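Local coordinates for ribosomal protein S2-related protein (Deinococcus radiodurans, PDB 2JH3) that binds a [4Fe-4S] cluster, has a multi-domain structure resembling chelatases, and may act as a sirohydrochlorin ferrochelatase, at residues A[372-375]-A[376-380]; A[427-430]-A[431-434]. All coordinates share one frame; numbering follows the deposited sequence.

In the fold
Interaction 1 forms the start of helix 375-383, in the DR2241 stabilising domain; interaction 2 is the turn that follows strand 427-429 in the iron-sulfur cluster binding domain. Their centres lie about 15 Å apart, and Arg427 spans the gap: its NH1 is 3.5 Å from Glu378 OE1, a long and weak ion pair, and also makes a weak hydrogen bond to Pro373 O. Interaction 2 is the nearer to the cluster, which touches Arg427 and Trp431, whereas the Glu378 side chain stands about 8 Å from it at nearest atoms. The side chain of Cys450, a cluster ligand, is about 3 Å from that of Trp431 and about 6 Å from that of Glu378, at nearest atoms.

Interaction 1: A[372-375]-A[376-380]; sequences YPAV and IEESY
Ser379 holds the carbonyl oxygen of Val375 twice, once through its backbone N and once through its hydroxyl. OG donates to Val375 O at 2.9 Å, and the two donors arrive from opposite faces of the carbonyl plane. The hydroxyl can reach back because OG lies beside its own backbone N and anti to the carbonyl carbon (chi1 -67°); a small serine suits a site where its side chain also packs on Pro449. Val375 CG1 comes to 4.1 Å from that same OG, while the branched side chain packs on Thr347 and Leu448.

Immediately before Val375, Ala374 is the N-cap residue, and Glu378 N bonds to Ala374 O at 3.1 Å. At its phi of 73° a beta-branched residue would be disfavoured; the methyl lies close beside the Glu378 carboxylate and touches Gln57. The Glu378 chain, extended beyond CG, runs back alongside Ala374: CG lies 3.2 Å from Ala374 O, and OE2 3.9 Å from Ala374 CB. Its carboxylate is spoken for by Arg60, a salt bridge at OE2, with Arg427 a weaker partner at OE1. A glutamine in its place would probably leave Arg60 without its countercharge.

Glu377 bends at chi2 (97°) and brings OE1 to 3.3 Å from Ala374 CA, while OE2 accepts from Trp281. A water bridges Ile376 N, from which it accepts at 2.9 Å, and Tyr372 O, tying the first turn to the end of the preceding helix.

This buried helix start joins helix 275-290 to strand 448-450. Glu377 OE2 lies close to Glu369 OE1, which may raise the affinity of one carboxylate for a proton; the helix N-terminus, and Arg60 for Glu378, would partly offset such crowding of negative charge.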
ATOM      1  N   TYR A 372       9.321 -12.258  10.263  1.00 17.03           N
ATOM      2  CA  TYR A 372       8.539 -11.302  11.027  1.00 17.17           C
ATOM      3  C   TYR A 372       9.221 -10.990  12.386  1.00 16.86           C
ATOM      4  O   TYR A 372       8.768 -11.420  13.433  1.00 19.12           O
ATOM      5  CB  TYR A 372       7.116 -11.834  11.297  1.00 17.54           C
ATOM      6  CG  TYR A 372       6.040 -11.766  10.198  1.00 15.55           C
ATOM      7  CD1 TYR A 372       5.700 -10.551   9.594  1.00 17.74           C
ATOM      8  CD2 TYR A 372       5.318 -12.890   9.840  1.00 19.71           C
ATOM      9  CE1 TYR A 372       4.712 -10.472   8.671  1.00 15.31           C
ATOM     10  CE2 TYR A 372       4.304 -12.833   8.877  1.00 16.85           C
ATOM     11  CZ  TYR A 372       3.959 -11.584   8.341  1.00 14.72           C
ATOM     12  OH  TYR A 372       2.977 -11.405   7.351  1.00 16.99           O
ATOM     13  N   PRO A 373      10.287 -10.197  12.371  1.00 16.68           N
ATOM     14  CA  PRO A 373      11.050  -9.858  13.590  1.00 18.34           C
ATOM     15  C   PRO A 373      10.217  -9.328  14.729  1.00 18.73           C
ATOM     16  O   PRO A 373       9.420  -8.443  14.529  1.00 18.58           O
ATOM     17  CB  PRO A 373      11.981  -8.763  13.112  1.00 19.92           C
ATOM     18  CG  PRO A 373      12.102  -8.982  11.749  1.00 18.05           C
ATOM     19  CD  PRO A 373      10.880  -9.538  11.206  1.00 17.96           C
ATOM     20  N   ALA A 374      10.397  -9.957  15.903  1.00 18.32           N
ATOM     21  CA  ALA A 374       9.830  -9.556  17.173  1.00 19.06           C
ATOM     22  C   ALA A 374       8.357  -9.806  17.350  1.00 18.32           C
ATOM     23  O   ALA A 374       7.867  -9.628  18.431  1.00 21.08           O
ATOM     24  CB  ALA A 374      10.169  -8.063  17.544  1.00 17.69           C
ATOM     25  N   VAL A 375       7.681 -10.279  16.308  1.00 19.04           N
ATOM     26  CA  VAL A 375       6.268 -10.477  16.354  1.00 20.26           C
ATOM     27  C   VAL A 375       5.896 -11.589  17.353  1.00 20.30           C
ATOM     28  O   VAL A 375       4.934 -11.481  18.068  1.00 19.74           O
ATOM     29  CB  VAL A 375       5.720 -10.717  14.907  1.00 19.26           C
ATOM     30  CG1 VAL A 375       4.327 -11.202  14.927  1.00 23.55           C
ATOM     31  CG2 VAL A 375       5.799  -9.436  14.080  1.00 22.42           C
ATOM     32  N   ILE A 376       6.601 -12.711  17.337  1.00 20.10           N
ATOM     33  CA  ILE A 376       6.252 -13.813  18.247  1.00 19.53           C
ATOM     34  C   ILE A 376       6.356 -13.429  19.754  1.00 18.08           C
ATOM     35  O   ILE A 376       5.419 -13.608  20.518  1.00 18.84           O
ATOM     36  CB  ILE A 376       7.137 -15.097  17.937  1.00 19.18           C
ATOM     37  CG1 ILE A 376       6.723 -15.792  16.618  1.00 18.01           C
ATOM     38  CG2 ILE A 376       7.144 -16.029  19.132  1.00 19.80           C
ATOM     39  CD1 ILE A 376       5.423 -15.833  16.315  1.00 24.06           C
ATOM     40  N   GLU A 377       7.467 -12.804  20.100  1.00 21.04           N
ATOM     41  CA  GLU A 377       7.799 -12.400  21.443  1.00 20.81           C
ATOM     42  C   GLU A 377       6.859 -11.287  21.954  1.00 21.40           C
ATOM     43  O   GLU A 377       6.440 -11.282  23.107  1.00 21.01           O
ATOM     44  CB  GLU A 377       9.242 -11.874  21.398  1.00 23.39           C
ATOM     45  CG  GLU A 377      10.337 -12.945  21.070  1.00 23.14           C
ATOM     46  CD  GLU A 377      10.774 -13.006  19.616  1.00 22.66           C
ATOM     47  OE1 GLU A 377      10.066 -12.491  18.768  1.00 21.60           O
ATOM     48  OE2 GLU A 377      11.804 -13.647  19.324  1.00 22.01           O
ATOM     49  N   GLU A 378       6.578 -10.308  21.117  1.00 20.30           N
ATOM     50  CA  GLU A 378       5.650  -9.203  21.456  1.00 21.81           C
ATOM     51  C   GLU A 378       4.259  -9.629  21.605  1.00 19.82           C
ATOM     52  O   GLU A 378       3.569  -9.214  22.535  1.00 20.29           O
ATOM     53  CB  GLU A 378       5.732  -8.101  20.409  1.00 21.56           C
ATOM     54  CG  GLU A 378       6.987  -7.395  20.543  1.00 23.86           C
ATOM     55  CD  GLU A 378       7.208  -6.331  19.475  1.00 27.49           C
ATOM     56  OE1 GLU A 378       6.489  -6.313  18.444  1.00 37.11           O
ATOM     57  OE2 GLU A 378       8.174  -5.520  19.639  1.00 36.42           O
ATOM     58  N   SER A 379       3.795 -10.470  20.677  1.00 20.08           N
ATOM     59  CA  SER A 379       2.464 -11.012  20.752  1.00 18.89           C
ATOM     60  C   SER A 379       2.255 -11.854  22.037  1.00 20.55           C
ATOM     61  O   SER A 379       1.211 -11.727  22.733  1.00 19.93           O
ATOM     62  CB  SER A 379       2.138 -11.812  19.487  1.00 18.94           C
ATOM     63  OG  SER A 379       2.071 -10.923  18.325  1.00 18.27           O
ATOM     64  N   TYR A 380       3.271 -12.677  22.365  1.00 20.92           N
ATOM     65  CA  TYR A 380       3.270 -13.530  23.558  1.00 19.98           C
ATOM     66  C   TYR A 380       3.170 -12.667  24.793  1.00 20.56           C
ATOM     67  O   TYR A 380       2.356 -12.918  25.697  1.00 22.40           O
ATOM     68  CB  TYR A 380       4.518 -14.387  23.641  1.00 21.67           C
ATOM     69  CG  TYR A 380       4.502 -15.296  24.837  1.00 20.91           C
ATOM     70  CD1 TYR A 380       3.799 -16.453  24.794  1.00 23.46           C
ATOM     71  CD2 TYR A 380       5.201 -14.966  26.036  1.00 23.46           C
ATOM     72  CE1 TYR A 380       3.732 -17.310  25.912  1.00 23.23           C
ATOM     73  CE2 TYR A 380       5.164 -15.809  27.141  1.00 24.86           C
ATOM     74  CZ  TYR A 380       4.397 -16.964  27.085  1.00 23.37           C
ATOM     75  OH  TYR A 380       4.331 -17.857  28.174  1.00 26.72           O
TER
HETATM   76  O   HOH W   1       8.986 -13.285  15.717  1.00 18.77           O

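Interaction 2: A[427-430]-A[431-434]; sequences RTRL and WAGH
Arg429 O is gripped by two backbone donors, Ala432 N at 3.0 Å and His434 N at 3.3 Å, which reach it from opposite faces of the carbonyl plane. The Ala432 donor stands well above the plane; the His434 donor is tilted less from it. With Gly433 N bonding to Leu430 O, they curl the chain into a tight turn after strand 427-429. Gly433 has a positive phi (84°), at which a CB would press on the preceding carbonyl oxygen, so glycine fits here.

Arg429 is the centre of the side-chain packing. Its CG sits in the crowded position between backbone N and carbonyl carbon (chi1 56°), from which the extended chain passes between two rings. CB lies over one face of the Trp431 indole, a CH-pi contact 3.8 Å from the centroid of the five-membered ring, while CG lies over a face of the His434 imidazole, 4.0 Å from its centroid. The arginine and histidine side chains run alongside each other, with His434 CE1 above the centre of the guanidinium, 3.4 Å from CZ, and the two planes 34° apart. The small methyl of Ala432 lies against Arg429 CG, CB to CG 3.7 Å, and over the rim of the indole face. Farther back, Thr428 CG2 meets His434 CB.

Leu430 CD1 nears His434 O, and a water donates to both Leu430 O and His434 O, bridging the two ends of the turn. Leu430 also packs on Pro449.

The indole that carries Arg429 CB also touches the iron-sulfur cluster and packs on its ligand Cys450, while Arg429 itself packs against Cys422. A hydrocarbon chain between aromatic faces therefore joins the turn to the cluster site. The charge of Arg427 is probably largely balanced by its salt bridge to Glu52, so any effect on the cluster is likely to be modest.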
ATOM      1  N   ARG A 427       0.161  -4.195  12.436  1.00 16.46           N
ATOM      2  CA  ARG A 427       0.222  -3.963  13.869  1.00 17.06           C
ATOM      3  C   ARG A 427      -0.775  -2.913  14.325  1.00 17.56           C
ATOM      4  O   ARG A 427      -1.316  -2.130  13.500  1.00 16.68           O
ATOM      5  CB  ARG A 427       1.645  -3.546  14.254  1.00 16.23           C
ATOM      6  CG  ARG A 427       2.639  -4.644  14.134  1.00 15.03           C
ATOM      7  CD  ARG A 427       3.981  -4.149  14.638  1.00 17.89           C
ATOM      8  NE  ARG A 427       4.988  -5.184  15.001  1.00 17.90           N
ATOM      9  CZ  ARG A 427       6.169  -5.402  14.445  1.00 18.81           C
ATOM     10  NH1 ARG A 427       7.008  -6.252  15.010  1.00 18.36           N
ATOM     11  NH2 ARG A 427       6.590  -4.681  13.415  1.00 20.38           N
ATOM     12  N   THR A 428      -1.042  -2.946  15.636  1.00 17.19           N
ATOM     13  CA  THR A 428      -1.936  -2.026  16.370  1.00 16.31           C
ATOM     14  C   THR A 428      -1.066  -1.196  17.345  1.00 17.26           C
ATOM     15  O   THR A 428      -0.394  -1.750  18.205  1.00 17.05           O
ATOM     16  CB  THR A 428      -2.996  -2.832  17.210  1.00 16.80           C
ATOM     17  OG1 THR A 428      -3.877  -3.555  16.322  1.00 15.86           O
ATOM     18  CG2 THR A 428      -3.893  -1.894  18.024  1.00 18.59           C
ATOM     19  N   ARG A 429      -1.084   0.123  17.144  1.00 19.38           N
ATOM     20  CA  ARG A 429      -0.230   1.097  17.901  1.00 18.12           C
ATOM     21  C   ARG A 429      -0.660   1.295  19.318  1.00 18.48           C
ATOM     22  O   ARG A 429      -1.356   2.230  19.670  1.00 17.97           O
ATOM     23  CB  ARG A 429      -0.072   2.405  17.109  1.00 20.02           C
ATOM     24  CG  ARG A 429      -1.333   3.104  16.699  1.00 23.26           C
ATOM     25  CD  ARG A 429      -0.983   4.200  15.692  1.00 22.21           C
ATOM     26  NE  ARG A 429      -2.119   5.019  15.223  1.00 20.01           N
ATOM     27  CZ  ARG A 429      -2.920   4.664  14.225  1.00 22.13           C
ATOM     28  NH1 ARG A 429      -3.870   5.490  13.828  1.00 27.29           N
ATOM     29  NH2 ARG A 429      -2.769   3.496  13.582  1.00 24.35           N
ATOM     30  N   LEU A 430      -0.180   0.414  20.175  1.00 21.04           N
ATOM     31  CA  LEU A 430      -0.447   0.459  21.603  1.00 20.53           C
ATOM     32  C   LEU A 430       0.018   1.778  22.241  1.00 21.04           C
ATOM     33  O   LEU A 430      -0.577   2.293  23.202  1.00 21.40           O
ATOM     34  CB  LEU A 430       0.306  -0.663  22.258  1.00 21.11           C
ATOM     35  CG  LEU A 430      -0.401  -1.972  22.607  1.00 24.64           C
ATOM     36  CD1 LEU A 430      -1.653  -2.326  21.819  1.00 19.90           C
ATOM     37  CD2 LEU A 430       0.624  -3.075  22.765  1.00 20.26           C
ATOM     38  N   TRP A 431       1.078   2.306  21.665  1.00 22.24           N
ATOM     39  CA  TRP A 431       1.742   3.489  22.178  1.00 22.56           C
ATOM     40  C   TRP A 431       0.889   4.729  21.929  1.00 23.66           C
ATOM     41  O   TRP A 431       1.178   5.787  22.462  1.00 24.52           O
ATOM     42  CB  TRP A 431       3.123   3.647  21.534  1.00 21.16           C
ATOM     43  CG  TRP A 431       3.120   3.698  19.969  1.00 19.65           C
ATOM     44  CD1 TRP A 431       3.347   2.640  19.147  1.00 17.68           C
ATOM     45  CD2 TRP A 431       2.917   4.825  19.120  1.00 21.59           C
ATOM     46  NE1 TRP A 431       3.223   3.008  17.840  1.00 21.04           N
ATOM     47  CE2 TRP A 431       3.005   4.355  17.784  1.00 19.99           C
ATOM     48  CE3 TRP A 431       2.683   6.202  19.341  1.00 20.95           C
ATOM     49  CZ2 TRP A 431       2.836   5.191  16.673  1.00 23.46           C
ATOM     50  CZ3 TRP A 431       2.576   7.035  18.227  1.00 17.89           C
ATOM     51  CH2 TRP A 431       2.643   6.534  16.921  1.00 20.73           C
ATOM     52  N   ALA A 432      -0.065   4.632  21.008  1.00 23.38           N
ATOM     53  CA  ALA A 432      -0.958   5.740  20.681  1.00 23.54           C
ATOM     54  C   ALA A 432      -2.352   5.558  21.331  1.00 24.92           C
ATOM     55  O   ALA A 432      -3.298   6.220  20.959  1.00 25.94           O
ATOM     56  CB  ALA A 432      -1.049   5.870  19.181  1.00 24.44           C
ATOM     57  N   GLY A 433      -2.487   4.601  22.236  1.00 22.61           N
ATOM     58  CA  GLY A 433      -3.773   4.327  22.908  1.00 22.85           C
ATOM     59  C   GLY A 433      -4.726   3.429  22.146  1.00 23.19           C
ATOM     60  O   GLY A 433      -5.856   3.190  22.553  1.00 23.86           O
ATOM     61  N   HIS A 434      -4.270   2.876  21.039  1.00 22.40           N
ATOM     62  CA  HIS A 434      -5.093   1.878  20.355  1.00 21.77           C
ATOM     63  C   HIS A 434      -4.983   0.598  21.143  1.00 20.24           C
ATOM     64  O   HIS A 434      -3.935   0.243  21.610  1.00 21.39           O
ATOM     65  CB  HIS A 434      -4.605   1.704  18.926  1.00 22.49           C
ATOM     66  CG  HIS A 434      -4.948   2.839  18.018  1.00 25.01           C
ATOM     67  ND1 HIS A 434      -5.323   2.648  16.714  1.00 30.79           N
ATOM     68  CD2 HIS A 434      -4.998   4.188  18.236  1.00 28.69           C
ATOM     69  CE1 HIS A 434      -5.613   3.825  16.163  1.00 30.21           C
ATOM     70  NE2 HIS A 434      -5.429   4.770  17.072  1.00 25.95           N
TER
HETATM   71  O   HOH W   2      -2.949   1.043  24.045  1.00 22.17           O